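Local structure of putative GntR-family transcriptional regulator (3CNV) at residues Leu6-Asp11 with Met59-Asp64; Ala33-Ala38 with Met143-Gly148; Pro87-Phe92 with Val98-Ala103; Leu120-Gly125 with Leu149-His154. The protein probably regulates transcription as a GntR-family factor, its UTRA domain probably binding a small effector that modulates DNA binding. All coordinates share one frame; numbering follows the deposited sequence.

Contact 1 (Leu6-Asp11 with Met59-Asp64)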
loop_
_atom_site.group_PDB
_atom_site.type_symbol
_atom_site.label_atom_id
_atom_site.label_comp_id
_atom_site.label_asym_id
_atom_site.label_seq_id
_atom_site.Cartn_x
_atom_site.Cartn_y
_atom_site.Cartn_z
ATOM N N LEU C 6 9.776 8.246 -0.703
ATOM C CA LEU C 6 9.930 8.766 -2.077
ATOM C C LEU C 6 9.593 7.707 -3.093
ATOM O O LEU C 6 10.209 6.657 -3.060
ATOM C CB LEU C 6 11.392 9.273 -2.269
ATOM C CG LEU C 6 11.656 9.973 -3.620
ATOM C CD1 LEU C 6 10.884 11.262 -3.673
ATOM C CD2 LEU C 6 13.129 10.240 -3.848
ATOM N N ARG C 7 8.687 8.012 -4.045
ATOM C CA ARG C 7 8.205 7.014 -5.009
ATOM C C ARG C 7 8.659 7.344 -6.435
ATOM O O ARG C 7 8.278 6.727 -7.407
ATOM C CB ARG C 7 6.658 6.931 -4.968
ATOM C CG ARG C 7 6.098 6.349 -3.745
ATOM C CD ARG C 7 6.665 4.944 -3.500
ATOM N NE ARG C 7 5.958 4.494 -2.371
ATOM C CZ ARG C 7 4.640 4.248 -2.367
ATOM N NH1 ARG C 7 3.902 4.432 -3.484
ATOM N NH2 ARG C 7 4.060 3.885 -1.232
ATOM N N LEU C 8 9.583 8.291 -6.523
ATOM C CA LEU C 8 10.191 8.626 -7.816
ATOM C C LEU C 8 10.992 7.461 -8.403
ATOM O O LEU C 8 11.773 6.781 -7.731
ATOM C CB LEU C 8 11.041 9.881 -7.728
ATOM C CG LEU C 8 10.358 11.184 -8.169
ATOM C CD1 LEU C 8 11.456 12.071 -8.613
ATOM C CD2 LEU C 8 9.370 11.066 -9.345
ATOM N N ALA C 9 10.705 7.174 -9.658
ATOM C CA ALA C 9 11.366 6.104 -10.376
ATOM C C ALA C 9 11.639 6.549 -11.786
ATOM O O ALA C 9 10.841 7.301 -12.372
ATOM C CB ALA C 9 10.505 4.859 -10.383
ATOM N N PRO C 10 12.776 6.102 -12.359
ATOM C CA PRO C 10 13.009 6.584 -13.688
ATOM C C PRO C 10 12.175 5.916 -14.738
ATOM O O PRO C 10 11.783 4.752 -14.606
ATOM C CB PRO C 10 14.532 6.262 -13.947
ATOM C CG PRO C 10 14.848 5.149 -13.063
ATOM C CD PRO C 10 13.946 5.363 -11.821
ATOM N N ASP C 11 11.957 6.671 -15.808
ATOM C CA ASP C 11 11.224 6.177 -16.967
ATOM C C ASP C 11 12.065 5.180 -17.752
ATOM O O ASP C 11 11.568 4.144 -18.211
ATOM C CB ASP C 11 10.778 7.326 -17.887
ATOM C CG ASP C 11 9.610 8.084 -17.311
ATOM O OD1 ASP C 11 9.019 7.646 -16.269
ATOM O OD2 ASP C 11 9.330 9.177 -17.856
HETATM N N MSE C 59 19.815 16.825 -12.699
HETATM C CA MSE C 59 18.732 17.700 -13.091
HETATM C C MSE C 59 17.766 17.849 -11.949
HETATM O O MSE C 59 17.461 16.881 -11.304
HETATM C CB MSE C 59 18.019 17.118 -14.298
HETATM C CG MSE C 59 18.970 16.740 -15.418
HETATM SE SE MSE C 59 17.989 15.848 -16.815
HETATM C CE MSE C 59 17.086 17.418 -17.460
ATOM N N PRO C 60 17.330 19.086 -11.660
ATOM C CA PRO C 60 16.344 19.260 -10.580
ATOM C C PRO C 60 15.067 18.594 -10.935
ATOM O O PRO C 60 14.550 18.729 -12.045
ATOM C CB PRO C 60 16.099 20.772 -10.515
ATOM C CG PRO C 60 17.073 21.417 -11.341
ATOM C CD PRO C 60 17.733 20.360 -12.277
ATOM N N THR C 61 14.507 17.927 -9.955
ATOM C CA THR C 61 13.363 17.062 -10.159
ATOM C C THR C 61 12.229 17.304 -9.154
ATOM O O THR C 61 11.049 17.237 -9.526
ATOM C CB THR C 61 13.899 15.587 -10.124
ATOM O OG1 THR C 61 14.751 15.417 -11.267
ATOM C CG2 THR C 61 12.802 14.528 -10.196
ATOM N N VAL C 62 12.609 17.678 -7.933
ATOM C CA VAL C 62 11.651 17.948 -6.840
ATOM C C VAL C 62 11.985 19.220 -6.082
ATOM O O VAL C 62 13.136 19.478 -5.744
ATOM C CB VAL C 62 11.572 16.693 -5.832
ATOM C CG1 VAL C 62 10.472 16.843 -4.823
ATOM C CG2 VAL C 62 11.382 15.379 -6.599
ATOM N N ILE C 63 10.945 19.986 -5.778
ATOM C CA ILE C 63 11.020 21.023 -4.770
ATOM C C ILE C 63 10.059 20.641 -3.641
ATOM O O ILE C 63 8.842 20.440 -3.844
ATOM C CB ILE C 63 10.727 22.483 -5.280
ATOM C CG1 ILE C 63 11.603 22.857 -6.448
ATOM C CG2 ILE C 63 10.821 23.534 -4.108
ATOM C CD1 ILE C 63 13.082 23.158 -6.121
ATOM N N ASP C 64 10.658 20.395 -2.482
ATOM C CA ASP C 64 9.919 20.005 -1.267
ATOM C C ASP C 64 9.894 21.176 -0.288
ATOM O O ASP C 64 10.921 21.806 -0.028
ATOM C CB ASP C 64 10.582 18.867 -0.522
ATOM C CG ASP C 64 10.352 17.504 -1.104
ATOM O OD1 ASP C 64 9.222 17.256 -1.619
ATOM O OD2 ASP C 64 11.317 16.633 -0.970
#
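Leu8 meets Thr61 and Val62 through a single methyl group, CD1. The tight part of the contact is here. Leu8 CD1 is modelled 3.2 Å from Thr61 CG2, closer than carbons usually pack, so the leucine position may be strained or imprecise. The two side chains cross at a slant. Thr61 keeps CG2 anti to its backbone N, which turns the methyl and not the hydroxyl toward the leucine. Val62 meets Leu8 tip to tip, with CD1 of Leu8 3.9 Å from CG2 of Val62. The classic beta bulge of Thr61 and Val62 opposite Leu54 is consistent with both side chains facing Leu8. The ring of Tyr150 packs on Leu8, Val62 and Leu6, and Tyr155 also touches Leu8. Leu8, Thr61 and Val62 are all buried.

The two backbones stay well apart, and the loose side lies toward the ends of the segments. Leu6 CD1 stays 5.1 Å from Val62 CG2. Asp11 and Met59 are solvent-exposed. Strand 8-10 takes its backbone bonds from strand 155-161, forming a small sheet of its own. What joins it to the large sheet here is purely apolar, so the link depends on shape and burial rather than on polar pairing.

Contact 2 (Ala33-Ala38 with Met143-Gly148); sequences AEIARA and MEVRRG
Val145 offers its two methyl groups to two residues of helix 33-38, and the contact across the segments is wholly apolar. Val145 CG1 lies 3.7 Å from CD1 of Ile35. Val145 CG2 lies 3.6 Å from CB of Ala38. With CG1 anti to the backbone N (chi1 175°), the valine spreads its branches so that each meets a different residue, one helical turn apart. The Ile35 chain crosses the valine at a slant and reaches it with its end. Trp67 and Leu39 add to this apolar patch, touching Ile35 and Val145 respectively.

Charged interactions lie on the other face of strand 141-150. Arg146 grips Glu144 side-on, with two nitrogens on one oxygen. Arg146 NH2 lies 2.7 Å from Glu144 OE2, on that oxygen's syn lone pair. Arg146 NE lies 2.9 Å from Glu144 OE2, above the carboxylate plane. The other oxygen, OE1, bonds to Ser135 OG and Tyr89 OH. NH1 of Arg146 binds a citrate ion, probably from the crystallisation liquor.

Val145 thus gives the short helix an apolar seat, while Glu144 and Arg146 point away from it and pair. The citrate held on the Arg146 side may mark the effector pocket expected of a UTRA domain.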
loop_
_atom_site.group_PDB
_atom_site.type_symbol
_atom_site.label_atom_id
_atom_site.label_comp_id
_atom_site.label_asym_id
_atom_site.label_seq_id
_atom_site.Cartn_x
_atom_site.Cartn_y
_atom_site.Cartn_z
ATOM N N ALA C 33 -2.487 28.272 9.755
ATOM C CA ALA C 33 -3.531 27.540 10.462
ATOM C C ALA C 33 -3.748 26.133 9.895
ATOM O O ALA C 33 -4.034 25.193 10.612
ATOM C CB ALA C 33 -4.855 28.363 10.422
ATOM N N GLU C 34 -3.581 26.010 8.593
ATOM C CA GLU C 34 -3.717 24.718 7.870
ATOM C C GLU C 34 -2.643 23.725 8.310
ATOM O O GLU C 34 -2.903 22.535 8.519
ATOM C CB GLU C 34 -3.619 24.933 6.345
ATOM C CG GLU C 34 -2.258 25.567 5.908
ATOM C CD GLU C 34 -2.435 26.792 4.966
ATOM O OE1 GLU C 34 -3.604 27.131 4.631
ATOM O OE2 GLU C 34 -1.402 27.401 4.553
ATOM N N ILE C 35 -1.445 24.256 8.480
ATOM C CA ILE C 35 -0.282 23.497 9.015
ATOM C C ILE C 35 -0.491 23.035 10.477
ATOM O O ILE C 35 -0.265 21.877 10.838
ATOM C CB ILE C 35 1.090 24.306 8.831
ATOM C CG1 ILE C 35 1.385 24.554 7.332
ATOM C CG2 ILE C 35 2.257 23.601 9.594
ATOM C CD1 ILE C 35 1.510 23.229 6.516
ATOM N N ALA C 36 -0.975 23.944 11.300
ATOM C CA ALA C 36 -1.223 23.688 12.722
ATOM C C ALA C 36 -2.277 22.620 12.880
ATOM O O ALA C 36 -2.174 21.751 13.732
ATOM C CB ALA C 36 -1.655 25.010 13.482
ATOM N N ARG C 37 -3.242 22.615 11.973
ATOM C CA ARG C 37 -4.309 21.593 12.046
ATOM C C ARG C 37 -3.782 20.227 11.568
ATOM O O ARG C 37 -4.069 19.183 12.185
ATOM C CB ARG C 37 -5.596 22.025 11.327
ATOM C CG ARG C 37 -5.835 21.406 9.982
ATOM C CD ARG C 37 -7.215 21.802 9.454
ATOM N NE ARG C 37 -7.533 21.179 8.171
ATOM C CZ ARG C 37 -8.448 20.227 8.021
ATOM N NH1 ARG C 37 -9.150 19.808 9.072
ATOM N NH2 ARG C 37 -8.676 19.708 6.819
ATOM N N ALA C 38 -2.962 20.231 10.546
ATOM C CA ALA C 38 -2.399 18.976 10.020
ATOM C C ALA C 38 -1.501 18.290 11.065
ATOM O O ALA C 38 -1.466 17.075 11.174
ATOM C CB ALA C 38 -1.625 19.233 8.687
HETATM N N MSE C 143 3.854 14.331 12.544
HETATM C CA MSE C 143 5.152 14.950 12.815
HETATM C C MSE C 143 5.787 15.730 11.659
HETATM O O MSE C 143 6.833 16.392 11.817
HETATM C CB MSE C 143 6.195 13.868 13.224
HETATM C CG MSE C 143 6.069 13.288 14.589
HETATM SE SE MSE C 143 5.841 14.545 16.088
HETATM C CE MSE C 143 7.524 15.452 15.933
ATOM N N GLU C 144 5.199 15.614 10.502
ATOM C CA GLU C 144 5.667 16.321 9.307
ATOM C C GLU C 144 4.577 16.511 8.321
ATOM O O GLU C 144 3.758 15.598 8.070
ATOM C CB GLU C 144 6.775 15.541 8.559
ATOM C CG GLU C 144 7.357 16.303 7.367
ATOM C CD GLU C 144 8.074 15.406 6.349
ATOM O OE1 GLU C 144 7.528 14.303 6.045
ATOM O OE2 GLU C 144 9.166 15.834 5.874
ATOM N N VAL C 145 4.626 17.712 7.749
ATOM C CA VAL C 145 3.876 18.093 6.573
ATOM C C VAL C 145 4.855 18.380 5.489
ATOM O O VAL C 145 5.791 19.130 5.671
ATOM C CB VAL C 145 2.967 19.335 6.761
ATOM C CG1 VAL C 145 2.298 19.747 5.379
ATOM C CG2 VAL C 145 1.853 19.079 7.791
ATOM N N ARG C 146 4.688 17.727 4.359
ATOM C CA ARG C 146 5.572 18.009 3.237
ATOM C C ARG C 146 4.755 18.145 1.946
ATOM O O ARG C 146 3.899 17.286 1.650
ATOM C CB ARG C 146 6.615 16.855 3.106
ATOM C CG ARG C 146 7.630 17.048 1.979
ATOM C CD ARG C 146 8.633 15.888 1.834
ATOM N NE ARG C 146 9.397 15.610 3.042
ATOM C CZ ARG C 146 10.473 14.844 3.124
ATOM N NH1 ARG C 146 10.891 14.144 2.069
ATOM N NH2 ARG C 146 11.086 14.718 4.300
ATOM N N ARG C 147 4.992 19.246 1.209
ATOM C CA ARG C 147 4.485 19.429 -0.085
ATOM C C ARG C 147 5.590 19.387 -1.112
ATOM O O ARG C 147 6.541 20.204 -1.101
ATOM C CB ARG C 147 3.773 20.746 -0.259
ATOM C CG ARG C 147 3.328 20.865 -1.730
ATOM C CD ARG C 147 2.669 22.215 -2.066
ATOM N NE ARG C 147 3.164 23.313 -1.240
ATOM C CZ ARG C 147 4.243 24.064 -1.501
ATOM N NH1 ARG C 147 4.995 23.839 -2.563
ATOM N NH2 ARG C 147 4.564 25.053 -0.670
ATOM N N GLY C 148 5.470 18.385 -1.984
ATOM C CA GLY C 148 6.426 18.190 -3.014
ATOM C C GLY C 148 5.873 18.581 -4.382
ATOM O O GLY C 148 4.720 18.362 -4.713
#

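Contact 3 (Pro87-Phe92 with Val98-Ala103)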
loop_
_atom_site.group_PDB
_atom_site.type_symbol
_atom_site.label_atom_id
_atom_site.label_comp_id
_atom_site.label_asym_id
_atom_site.label_seq_id
_atom_site.Cartn_x
_atom_site.Cartn_y
_atom_site.Cartn_z
ATOM N N PRO C 87 19.963 11.536 4.225
ATOM C CA PRO C 87 18.609 11.867 3.854
ATOM C C PRO C 87 17.860 12.449 5.045
ATOM O O PRO C 87 18.119 12.089 6.223
ATOM C CB PRO C 87 18.045 10.521 3.410
ATOM C CG PRO C 87 19.164 9.538 3.459
ATOM C CD PRO C 87 20.223 10.083 4.300
ATOM N N LEU C 88 16.945 13.365 4.777
ATOM C CA LEU C 88 16.176 13.974 5.888
ATOM C C LEU C 88 15.495 12.970 6.866
ATOM O O LEU C 88 15.590 13.134 8.083
ATOM C CB LEU C 88 15.112 14.931 5.371
ATOM C CG LEU C 88 15.661 16.211 4.712
ATOM C CD1 LEU C 88 14.537 17.100 4.154
ATOM C CD2 LEU C 88 16.432 16.973 5.756
ATOM N N TYR C 89 14.722 12.016 6.351
ATOM C CA TYR C 89 14.016 11.079 7.242
ATOM C C TYR C 89 15.003 10.337 8.091
ATOM O O TYR C 89 14.746 10.043 9.248
ATOM C CB TYR C 89 13.044 10.118 6.532
ATOM C CG TYR C 89 11.811 10.791 6.034
ATOM C CD1 TYR C 89 10.861 11.321 6.907
ATOM C CD2 TYR C 89 11.557 10.830 4.692
ATOM C CE1 TYR C 89 9.711 11.936 6.421
ATOM C CE2 TYR C 89 10.410 11.412 4.187
ATOM C CZ TYR C 89 9.499 11.971 5.042
ATOM O OH TYR C 89 8.376 12.545 4.480
ATOM N N GLY C 90 16.160 10.065 7.527
ATOM C CA GLY C 90 17.218 9.371 8.319
ATOM C C GLY C 90 17.742 10.290 9.406
ATOM O O GLY C 90 17.999 9.859 10.528
ATOM N N LEU C 91 17.896 11.576 9.083
ATOM C CA LEU C 91 18.320 12.592 10.061
ATOM C C LEU C 91 17.271 12.698 11.194
ATOM O O LEU C 91 17.608 12.772 12.362
ATOM C CB LEU C 91 18.482 13.976 9.426
ATOM C CG LEU C 91 18.819 15.126 10.387
ATOM C CD1 LEU C 91 20.315 14.934 10.941
ATOM C CD2 LEU C 91 18.646 16.553 9.768
ATOM N N PHE C 92 15.996 12.716 10.834
ATOM C CA PHE C 92 14.945 12.879 11.831
ATOM C C PHE C 92 14.999 11.686 12.789
ATOM O O PHE C 92 14.802 11.827 13.979
ATOM C CB PHE C 92 13.545 13.005 11.222
ATOM C CG PHE C 92 13.365 14.150 10.254
ATOM C CD1 PHE C 92 14.218 15.246 10.273
ATOM C CD2 PHE C 92 12.288 14.141 9.358
ATOM C CE1 PHE C 92 14.034 16.306 9.394
ATOM C CE2 PHE C 92 12.076 15.203 8.483
ATOM C CZ PHE C 92 12.953 16.297 8.510
ATOM N N VAL C 98 12.742 10.523 15.653
ATOM C CA VAL C 98 11.414 10.501 15.006
ATOM C C VAL C 98 11.375 9.563 13.797
ATOM O O VAL C 98 12.008 9.821 12.810
ATOM C CB VAL C 98 11.034 11.943 14.640
ATOM C CG1 VAL C 98 9.741 11.984 13.815
ATOM C CG2 VAL C 98 10.960 12.773 15.935
ATOM N N SER C 99 10.678 8.417 13.933
ATOM C CA SER C 99 10.555 7.414 12.868
ATOM C C SER C 99 9.134 7.369 12.401
ATOM O O SER C 99 8.221 7.213 13.187
ATOM C CB SER C 99 10.849 5.969 13.302
ATOM O OG SER C 99 12.112 5.830 13.881
HETATM N N MSE C 100 8.977 7.544 11.109
HETATM C CA MSE C 100 7.642 7.543 10.485
HETATM C C MSE C 100 7.167 6.110 10.161
HETATM O O MSE C 100 7.859 5.283 9.492
HETATM C CB MSE C 100 7.653 8.386 9.234
HETATM C CG MSE C 100 8.329 9.727 9.333
HETATM SE SE MSE C 100 7.494 10.839 10.716
HETATM C CE MSE C 100 8.660 12.456 10.425
ATOM N N VAL C 101 5.958 5.812 10.606
ATOM C CA VAL C 101 5.337 4.537 10.361
ATOM C C VAL C 101 4.348 4.563 9.207
ATOM O O VAL C 101 4.110 3.543 8.559
ATOM C CB VAL C 101 4.627 4.018 11.678
ATOM C CG1 VAL C 101 5.612 4.039 12.803
ATOM C CG2 VAL C 101 3.468 4.885 12.023
ATOM N N ARG C 102 3.805 5.739 8.920
ATOM C CA ARG C 102 2.825 5.918 7.862
ATOM C C ARG C 102 2.914 7.290 7.286
ATOM O O ARG C 102 3.226 8.251 7.989
ATOM C CB ARG C 102 1.346 5.792 8.443
ATOM C CG ARG C 102 0.276 5.668 7.341
ATOM C CD ARG C 102 -1.169 5.586 7.929
ATOM N NE ARG C 102 -1.874 6.862 8.109
ATOM C CZ ARG C 102 -2.159 7.346 9.307
ATOM N NH1 ARG C 102 -1.791 6.666 10.374
ATOM N NH2 ARG C 102 -2.834 8.469 9.464
ATOM N N ALA C 103 2.457 7.403 6.062
ATOM C CA ALA C 103 2.242 8.716 5.404
ATOM C C ALA C 103 0.919 8.743 4.646
ATOM O O ALA C 103 0.545 7.769 3.988
ATOM C CB ALA C 103 3.357 9.116 4.477
HETATM O O HOH W 1 12.102 9.823 10.157
#
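Met100, a selenomethionine, leaves the backbone with CG beside N (chi1 -46°) and bends at chi2 (-59°), and so reaches both Tyr89 and Phe92. The first torsion sets Met100 CG against the tyrosine ring, 3.9 Å from both CD1 and CE1 of Tyr89. The bend at chi2, followed by an extended chi3, carries Met100 CE to 4.1 Å from CD2 of Phe92. This methyl is also 4.2 Å from Tyr89 CE1. The selenomethionine chain crosses Tyr89 at about a right angle and Phe92 more obliquely. One side chain touches both rings.

The backbones are tied beside this packing. Val98 N donates to Phe92 O at 3.0 Å, and the bond is nearly straight at 169°. The amide comes from above the carbonyl plane. A water joins the other two carbonyls. It donates to Tyr89 O at 2.8 Å and to Val98 O at 2.7 Å, giving one proton to each of two acceptors that cannot bond to each other.

The chain leaving helix 88-96 folds back along it before entering strand 102-111. Leu88 N and Tyr89 N at the start of the helix bind the citrate ion. Phe92 also packs edge-to-face on Phe73 and touches Leu66 and Leu68 of strand 59-69. Met100 rests on Ser135 and Met143 of strands 127-137 and 141-150. Past it, Ala103 pairs antiparallel with a strand of a second subunit.

Contact 4 (Leu120-Gly125 with Leu149-His154); sequences LGVEPG and LYLTDH
Val122 and Leu151 lie alongside each other and point in opposite directions. The CG1 branch of Val122 fits against both methyls of the leucine, 3.8 Å from Leu151 CD1 and 3.9 Å from Leu151 CD2. The CG of Leu151 is anti to its backbone N (chi1 175°), which extends the forked end toward the loop. Leu151 CD2 also lies 3.9 Å from the carbonyl O of Leu120.

Leu120 comes in next to this pair. Its CD1 rests 3.9 Å from the backbone O of Leu149 and 4.4 Å from CB of Leu151, so it packs on the strand's main chain as much as on side chains. The turn between Leu120 and Val122 is made by Gly121, the first residue to leave the helical conformation after helix 117-120, with a positive phi of 76°. The loop then leads to strand 127-137, and here it packs against the end of strand 141-150, its neighbour in the antiparallel sheet of the UTRA domain.

Leu120 reaches further, to Pro60 and Ile63 of strand 59-69 and to Leu128. Tyr150, between Leu149 and Leu151, points away from the loop and packs on Val131 and Arg133. Beyond the strand, Thr152 OG1 is hydrogen-bonded to Ala109 N of a second subunit.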
loop_
_atom_site.group_PDB
_atom_site.type_symbol
_atom_site.label_atom_id
_atom_site.label_comp_id
_atom_site.label_asym_id
_atom_site.label_seq_id
_atom_site.Cartn_x
_atom_site.Cartn_y
_atom_site.Cartn_z
ATOM N N LEU C 120 13.085 24.392 -11.002
ATOM C CA LEU C 120 13.000 23.083 -11.683
ATOM C C LEU C 120 13.473 23.127 -13.115
ATOM O O LEU C 120 13.528 22.113 -13.826
ATOM C CB LEU C 120 11.582 22.507 -11.591
ATOM C CG LEU C 120 11.190 22.018 -10.177
ATOM C CD1 LEU C 120 9.730 21.527 -10.153
ATOM C CD2 LEU C 120 12.121 20.867 -9.636
ATOM N N GLY C 121 13.859 24.313 -13.507
ATOM C CA GLY C 121 14.422 24.569 -14.840
ATOM C C GLY C 121 13.387 24.582 -15.930
ATOM O O GLY C 121 13.676 24.257 -17.059
ATOM N N VAL C 122 12.167 24.938 -15.568
ATOM C CA VAL C 122 11.056 24.927 -16.524
ATOM C C VAL C 122 10.345 26.254 -16.653
ATOM O O VAL C 122 10.544 27.159 -15.897
ATOM C CB VAL C 122 9.990 23.854 -16.129
ATOM C CG1 VAL C 122 10.627 22.471 -16.033
ATOM C CG2 VAL C 122 9.295 24.181 -14.775
ATOM N N GLU C 123 9.453 26.322 -17.613
ATOM C CA GLU C 123 8.679 27.536 -17.856
ATOM C C GLU C 123 7.461 27.587 -16.952
ATOM O O GLU C 123 6.865 26.572 -16.654
ATOM C CB GLU C 123 8.236 27.620 -19.342
ATOM C CG GLU C 123 7.086 26.657 -19.675
ATOM C CD GLU C 123 7.450 25.133 -19.903
ATOM O OE1 GLU C 123 8.627 24.632 -19.610
ATOM O OE2 GLU C 123 6.483 24.457 -20.402
ATOM N N PRO C 124 7.061 28.783 -16.517
ATOM C CA PRO C 124 5.818 28.747 -15.739
ATOM C C PRO C 124 4.651 28.166 -16.532
ATOM O O PRO C 124 4.520 28.359 -17.756
ATOM C CB PRO C 124 5.587 30.228 -15.380
ATOM C CG PRO C 124 6.901 30.891 -15.566
ATOM C CD PRO C 124 7.588 30.147 -16.670
ATOM N N GLY C 125 3.801 27.445 -15.844
ATOM C CA GLY C 125 2.681 26.773 -16.515
ATOM C C GLY C 125 2.932 25.308 -16.783
ATOM O O GLY C 125 1.997 24.541 -16.996
ATOM N N LEU C 149 6.740 19.136 -5.179
ATOM C CA LEU C 149 6.398 19.424 -6.555
ATOM C C LEU C 149 7.458 18.757 -7.387
ATOM O O LEU C 149 8.634 19.093 -7.283
ATOM C CB LEU C 149 6.316 20.951 -6.822
ATOM C CG LEU C 149 5.123 21.735 -6.254
ATOM C CD1 LEU C 149 5.582 23.216 -6.200
ATOM C CD2 LEU C 149 3.799 21.556 -7.103
ATOM N N TYR C 150 6.986 17.859 -8.244
ATOM C CA TYR C 150 7.804 16.952 -8.999
ATOM C C TYR C 150 7.652 17.238 -10.463
ATOM O O TYR C 150 6.555 17.349 -11.016
ATOM C CB TYR C 150 7.366 15.492 -8.790
ATOM C CG TYR C 150 7.498 14.919 -7.395
ATOM C CD1 TYR C 150 7.031 15.589 -6.273
ATOM C CD2 TYR C 150 8.022 13.669 -7.209
ATOM C CE1 TYR C 150 7.101 15.003 -4.985
ATOM C CE2 TYR C 150 8.116 13.070 -5.912
ATOM C CZ TYR C 150 7.664 13.767 -4.809
ATOM O OH TYR C 150 7.750 13.161 -3.589
ATOM N N LEU C 151 8.799 17.326 -11.105
ATOM C CA LEU C 151 8.853 17.414 -12.577
ATOM C C LEU C 151 8.985 15.957 -13.066
ATOM O O LEU C 151 9.964 15.293 -12.821
ATOM C CB LEU C 151 10.051 18.221 -13.028
ATOM C CG LEU C 151 10.275 18.281 -14.526
ATOM C CD1 LEU C 151 9.079 19.100 -15.125
ATOM C CD2 LEU C 151 11.642 18.887 -14.806
ATOM N N THR C 152 7.931 15.468 -13.693
ATOM C CA THR C 152 7.801 14.061 -14.061
ATOM C C THR C 152 8.093 13.811 -15.528
ATOM O O THR C 152 7.455 12.993 -16.163
ATOM C CB THR C 152 6.401 13.503 -13.671
ATOM O OG1 THR C 152 5.383 14.266 -14.299
ATOM C CG2 THR C 152 6.203 13.591 -12.248
ATOM N N ASP C 153 9.074 14.499 -16.069
ATOM C CA ASP C 153 9.406 14.280 -17.454
ATOM C C ASP C 153 10.343 13.063 -17.710
ATOM O O ASP C 153 10.348 12.491 -18.791
ATOM C CB ASP C 153 9.835 15.606 -18.175
ATOM C CG ASP C 153 11.173 16.187 -17.701
ATOM O OD1 ASP C 153 11.805 17.000 -18.471
ATOM O OD2 ASP C 153 11.572 15.872 -16.552
ATOM N N HIS C 154 11.131 12.683 -16.726
ATOM C CA HIS C 154 12.082 11.574 -16.888
ATOM C C HIS C 154 11.883 10.562 -15.786
ATOM O O HIS C 154 12.560 9.550 -15.723
ATOM C CB HIS C 154 13.487 12.091 -16.714
ATOM C CG HIS C 154 13.921 13.020 -17.807
ATOM N ND1 HIS C 154 14.058 12.616 -19.115
ATOM C CD2 HIS C 154 14.306 14.312 -17.767
ATOM C CE1 HIS C 154 14.489 13.635 -19.843
ATOM N NE2 HIS C 154 14.637 14.679 -19.042
#

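From the N terminus, contact 1 closes first, bringing strand 59-69 back against strand 8-10. Contact 2 opens within that span at helix 33-38 and closes only at 143-148, so the two cross. Contact 3 is a short closure between helix 88-96 and the start of strand 102-111, and lies wholly within the span of contact 2. Contact 4 opens at 120-125, also within it, but closes just past it at 149-154, so contacts 2 and 4 cross and share strand 141-150. Thr61 O to Leu151 N, a probable hydrogen bond of 2.8 Å, couples contacts 1 and 4. All four reach the six-stranded sheet.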